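Local coordinates for protein aldo-keto Reductase, OXIDOREDUCTASE (Salmonella typhimurium, PDB 5T79) that binds NADPH and probably works as an aldo-keto reductase, an oxidoreductase that can serve in converting 3-hydroxybutanal to 1,3-butanediol, at residues I80-E83 and D84-W88; T144-K147 and E148-A152. One frame throughout, in Å; residues are numbered along the deposited sequence.

Contact 1 (I80-E83 and D84-W88)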
loop_
_atom_site.group_PDB
_atom_site.type_symbol
_atom_site.label_atom_id
_atom_site.label_comp_id
_atom_site.label_asym_id
_atom_site.label_seq_id
_atom_site.Cartn_x
_atom_site.Cartn_y
_atom_site.Cartn_z
ATOM N N ILE A 80 -18.839 5.166 3.340
ATOM C CA ILE A 80 -19.067 4.208 2.244
ATOM C C ILE A 80 -19.124 2.782 2.822
ATOM O O ILE A 80 -19.964 1.979 2.391
ATOM C CB ILE A 80 -18.034 4.359 1.103
ATOM C CG1 ILE A 80 -18.200 5.741 0.417
ATOM C CG2 ILE A 80 -18.164 3.214 0.049
ATOM C CD1 ILE A 80 -16.939 6.239 -0.338
ATOM N N LEU A 81 -18.261 2.484 3.797
ATOM C CA LEU A 81 -18.266 1.177 4.471
ATOM C C LEU A 81 -19.647 0.917 5.126
ATOM O O LEU A 81 -20.229 -0.150 4.916
ATOM C CB LEU A 81 -17.144 1.082 5.515
ATOM C CG LEU A 81 -17.251 -0.055 6.540
ATOM C CD1 LEU A 81 -16.995 -1.419 5.912
ATOM C CD2 LEU A 81 -16.297 0.168 7.664
ATOM N N GLN A 82 -20.164 1.903 5.888
ATOM C CA GLN A 82 -21.462 1.790 6.574
ATOM C C GLN A 82 -22.602 1.626 5.556
ATOM O O GLN A 82 -23.508 0.812 5.756
ATOM C CB GLN A 82 -21.699 3.048 7.448
ATOM C CG GLN A 82 -23.065 3.111 8.167
ATOM C CD GLN A 82 -23.247 2.110 9.294
ATOM O OE1 GLN A 82 -22.308 1.744 10.014
ATOM N NE2 GLN A 82 -24.485 1.677 9.503
ATOM N N GLU A 83 -22.557 2.402 4.461
ATOM C CA GLU A 83 -23.646 2.391 3.487
ATOM C C GLU A 83 -23.646 1.172 2.588
ATOM O O GLU A 83 -24.728 0.658 2.282
ATOM C CB GLU A 83 -23.602 3.655 2.608
ATOM C CG GLU A 83 -23.967 4.929 3.368
ATOM C CD GLU A 83 -23.814 6.241 2.619
ATOM O OE1 GLU A 83 -23.229 6.246 1.511
ATOM O OE2 GLU A 83 -24.243 7.279 3.169
ATOM N N ASP A 84 -22.457 0.701 2.159
ATOM C CA ASP A 84 -22.398 -0.341 1.147
ATOM C C ASP A 84 -21.669 -1.623 1.504
ATOM O O ASP A 84 -21.949 -2.640 0.871
ATOM C CB ASP A 84 -21.693 0.244 -0.111
ATOM C CG ASP A 84 -22.328 1.477 -0.743
ATOM O OD1 ASP A 84 -23.567 1.646 -0.618
ATOM O OD2 ASP A 84 -21.609 2.226 -1.429
ATOM N N PHE A 85 -20.717 -1.600 2.447
ATOM C CA PHE A 85 -19.869 -2.772 2.662
ATOM C C PHE A 85 -20.000 -3.500 4.000
ATOM O O PHE A 85 -19.295 -4.491 4.178
ATOM C CB PHE A 85 -18.398 -2.346 2.519
ATOM C CG PHE A 85 -17.976 -2.029 1.098
ATOM C CD1 PHE A 85 -18.090 -0.736 0.593
ATOM C CD2 PHE A 85 -17.411 -3.007 0.292
ATOM C CE1 PHE A 85 -17.667 -0.431 -0.709
ATOM C CE2 PHE A 85 -16.985 -2.704 -1.008
ATOM C CZ PHE A 85 -17.114 -1.419 -1.499
ATOM N N LEU A 86 -20.872 -3.038 4.918
ATOM C CA LEU A 86 -21.011 -3.652 6.248
ATOM C C LEU A 86 -21.199 -5.180 6.223
ATOM O O LEU A 86 -20.493 -5.834 6.994
ATOM C CB LEU A 86 -22.133 -3.025 7.078
ATOM C CG LEU A 86 -21.842 -1.690 7.757
ATOM C CD1 LEU A 86 -22.868 -1.422 8.823
ATOM C CD2 LEU A 86 -20.441 -1.648 8.379
ATOM N N PRO A 87 -22.049 -5.795 5.352
ATOM C CA PRO A 87 -22.172 -7.273 5.372
ATOM C C PRO A 87 -20.879 -7.996 4.952
ATOM O O PRO A 87 -20.752 -9.179 5.220
ATOM C CB PRO A 87 -23.283 -7.550 4.352
ATOM C CG PRO A 87 -24.084 -6.266 4.322
ATOM C CD PRO A 87 -23.007 -5.228 4.370
ATOM N N TRP A 88 -19.935 -7.292 4.302
ATOM C CA TRP A 88 -18.695 -7.910 3.835
ATOM C C TRP A 88 -17.455 -7.341 4.556
ATOM O O TRP A 88 -16.343 -7.591 4.087
ATOM C CB TRP A 88 -18.567 -7.756 2.291
ATOM C CG TRP A 88 -19.738 -8.361 1.564
ATOM C CD1 TRP A 88 -19.951 -9.686 1.302
ATOM C CD2 TRP A 88 -20.939 -7.679 1.183
ATOM N NE1 TRP A 88 -21.196 -9.864 0.729
ATOM C CE2 TRP A 88 -21.828 -8.648 0.659
ATOM C CE3 TRP A 88 -21.347 -6.331 1.218
ATOM C CZ2 TRP A 88 -23.108 -8.317 0.199
ATOM C CZ3 TRP A 88 -22.613 -6.004 0.752
ATOM C CH2 TRP A 88 -23.488 -6.991 0.275
HETATM O O HOH W 1 -23.828 -1.773 4.477
#
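I80 and F85 lie side by side at the C-terminal end of helix 72-85, which links strands 59-61 and 93-98 in a beta-alpha-beta unit of the aldo-keto reductase barrel. I80 CG2 meets the rim of the phenyl ring, close to its plane, 3.8 Å from F85 CE1. L81 reaches the same residue nearer the backbone: with CG anti to the backbone N (chi1 164°), its CD1 comes to 3.8 Å from F85 CB, while its CG lies against CD2 of L86, in one of that residue's two conformers, the two leucines crossing at about a right angle. The last turns are held by D84 N to I80 O at 2.8 Å and by F85 N to L81 O at 2.9 Å. The helix widens into a pi-type turn at 81-83, then runs into a 3-10 turn at 86-87, where W88 N bonds back to F85 O.

Farther out, L49 and Q50 of helix 42-54 pack on F85, and the ring of Y3 meets it at an angle. The carboxylates of E83 and D84 both form salt bridges to R46, which probably offsets their like charges. E83 has a second salt bridge, to R79, through its other oxygen, and D84 OD2 also takes a hydrogen bond from Q50. A water bridges the turn, donating to Q82 O at 2.9 Å and accepting from L86 N at 3.2 Å.

Contact 2 (T144-K147 and E148-A152). With SO4 (sulfate ion), chain C.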
loop_
_atom_site.group_PDB
_atom_site.type_symbol
_atom_site.label_atom_id
_atom_site.label_comp_id
_atom_site.label_asym_id
_atom_site.label_seq_id
_atom_site.Cartn_x
_atom_site.Cartn_y
_atom_site.Cartn_z
ATOM N N THR A 144 12.852 8.815 19.296
ATOM C CA THR A 144 12.038 8.077 20.281
ATOM C C THR A 144 12.569 6.654 20.337
ATOM O O THR A 144 12.737 6.070 19.265
ATOM C CB THR A 144 10.552 8.091 19.835
ATOM O OG1 THR A 144 10.072 9.433 19.863
ATOM C CG2 THR A 144 9.643 7.170 20.676
ATOM N N PRO A 145 12.777 6.044 21.524
ATOM C CA PRO A 145 13.265 4.650 21.555
ATOM C C PRO A 145 12.357 3.761 20.740
ATOM O O PRO A 145 11.130 3.854 20.863
ATOM C CB PRO A 145 13.204 4.287 23.042
ATOM C CG PRO A 145 13.383 5.591 23.743
ATOM C CD PRO A 145 12.595 6.568 22.896
ATOM N N LEU A 146 12.943 2.940 19.871
ATOM C CA LEU A 146 12.133 2.062 19.033
ATOM C C LEU A 146 11.259 1.136 19.907
ATOM O O LEU A 146 10.132 0.819 19.527
ATOM C CB LEU A 146 13.068 1.256 18.108
ATOM C CG LEU A 146 12.440 0.328 17.093
ATOM C CD1 LEU A 146 11.536 1.091 16.106
ATOM C CD2 LEU A 146 13.527 -0.415 16.339
ATOM N N LYS A 147 11.755 0.748 21.084
ATOM C CA LYS A 147 10.993 -0.125 21.990
ATOM C C LYS A 147 9.649 0.514 22.411
ATOM O O LYS A 147 8.669 -0.216 22.555
ATOM C CB LYS A 147 11.821 -0.481 23.235
ATOM C CG LYS A 147 11.226 -1.606 24.082
ATOM C CD LYS A 147 11.972 -2.920 23.928
ATOM C CE LYS A 147 11.278 -4.027 24.682
ATOM N NZ LYS A 147 12.097 -5.266 24.723
ATOM N N GLU A 148 9.604 1.846 22.649
ATOM C CA GLU A 148 8.347 2.488 23.044
ATOM C C GLU A 148 7.323 2.395 21.917
ATOM O O GLU A 148 6.144 2.077 22.159
ATOM C CB GLU A 148 8.558 3.971 23.445
ATOM C CG GLU A 148 7.236 4.690 23.739
ATOM C CD GLU A 148 7.359 6.143 24.154
ATOM O OE1 GLU A 148 8.272 6.461 24.943
ATOM O OE2 GLU A 148 6.497 6.950 23.755
ATOM N N THR A 149 7.766 2.696 20.684
ATOM C CA THR A 149 6.875 2.654 19.521
ATOM C C THR A 149 6.343 1.236 19.296
ATOM O O THR A 149 5.157 1.053 19.029
ATOM C CB THR A 149 7.595 3.149 18.256
ATOM O OG1 THR A 149 8.183 4.434 18.523
ATOM C CG2 THR A 149 6.617 3.293 17.086
ATOM N N MET A 150 7.227 0.242 19.400
ATOM C CA MET A 150 6.855 -1.149 19.170
ATOM C C MET A 150 5.949 -1.673 20.270
ATOM O O MET A 150 5.025 -2.453 19.979
ATOM C CB MET A 150 8.099 -2.034 19.017
ATOM C CG MET A 150 8.932 -1.707 17.777
ATOM S SD MET A 150 8.127 -1.825 16.144
ATOM C CE MET A 150 7.822 -0.114 15.808
ATOM N N LYS A 151 6.208 -1.263 21.524
ATOM C CA LYS A 151 5.360 -1.629 22.659
ATOM C C LYS A 151 3.931 -1.016 22.486
ATOM O O LYS A 151 2.955 -1.656 22.898
ATOM C CB LYS A 151 5.990 -1.175 23.974
ATOM C CG LYS A 151 5.272 -1.735 25.202
ATOM C CD LYS A 151 6.155 -1.746 26.424
ATOM C CE LYS A 151 7.076 -2.939 26.491
ATOM N NZ LYS A 151 8.163 -2.702 27.472
ATOM N N ALA A 152 3.819 0.203 21.883
ATOM C CA ALA A 152 2.505 0.820 21.591
ATOM C C ALA A 152 1.756 -0.039 20.552
ATOM O O ALA A 152 0.565 -0.281 20.718
ATOM C CB ALA A 152 2.660 2.249 21.090
HETATM S S SO4 C . 16.804 3.140 20.103
HETATM O O1 SO4 C . 16.387 2.847 21.480
HETATM O O2 SO4 C . 15.673 3.164 19.182
HETATM O O3 SO4 C . 17.734 2.091 19.660
HETATM O O4 SO4 C . 17.481 4.446 20.078
HETATM O O HOH W 2 10.620 4.969 17.402
#
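The hydroxyl of T149 is gripped twice: a water donates to OG1 at 2.7 Å, and OG1 is also hydrogen-bonded to the carbonyl of G111. The same water donates to T144 O at 3.0 Å, so it ties T144, one residue ahead of the N-cap, to the first turn. The methyl CG2 of T144 comes across this hydroxyl at about a right angle, 3.8 Å from T149 OG1; chi1 of -65° sets CG2 opposite the backbone N and the T144 hydroxyl beside it, where OG1 is hydrogen-bonded to D141.

P145 occupies the N-cap position. Its carbonyl receives a weak bond from E148 N, bent to 131° at the hydrogen, whereas the next turns close more firmly, with M150 N meeting L146 O nearly head-on at 3.0 Å and K151 N bonding to K147 O. The amide of L146, in the first turn, points instead to a sulfate, probably from the crystallisation liquor; N to O2 is 2.8 Å and the bond is nearly straight at 163°. An anion here would suit the positive end of the helix dipole.

On the side facing helix 172-185, L146 and M150 slant across one another, CD1 of L146 reaching 3.9 Å from M150 CE. M150 bends at chi2 and again at chi3, which brings its terminal methyl back to the leucine; I181 packs on both residues. The side chain of E148 runs extended, its OE2 accepting from the amide N of R113. K147 and K151 hold their ammonium groups 5.4 Å apart, NZ to NZ, and K147 has a long, weak ion pair with D184. Together these features make a helix N-terminus with proline at the N-cap, within the beta-alpha-beta crossover from strand 132-137 to strand 162-168 of the TIM barrel.

Overall arrangement
Contact 1 and contact 2 sit on different outer helices of the same barrel, their centres 34 Å apart and their nearest atoms about 21 Å apart. Contact 1 closes helix 72-85 and contact 2 opens helix 146-158, with helix 113-127 between these two in the chain; strands 93-98 and 132-137, which follow the one and precede the other, pair in parallel. Contact 1 lies away from the cofactor and metal sites. Contact 2 is nearer: the side chain of M150 is about 14 Å from the bound NADPH and about 10 Å from that of S168, a cofactor-binding residue, while the side chain of K151 is about 6 Å from that of H155, a zinc-binding residue without metal here.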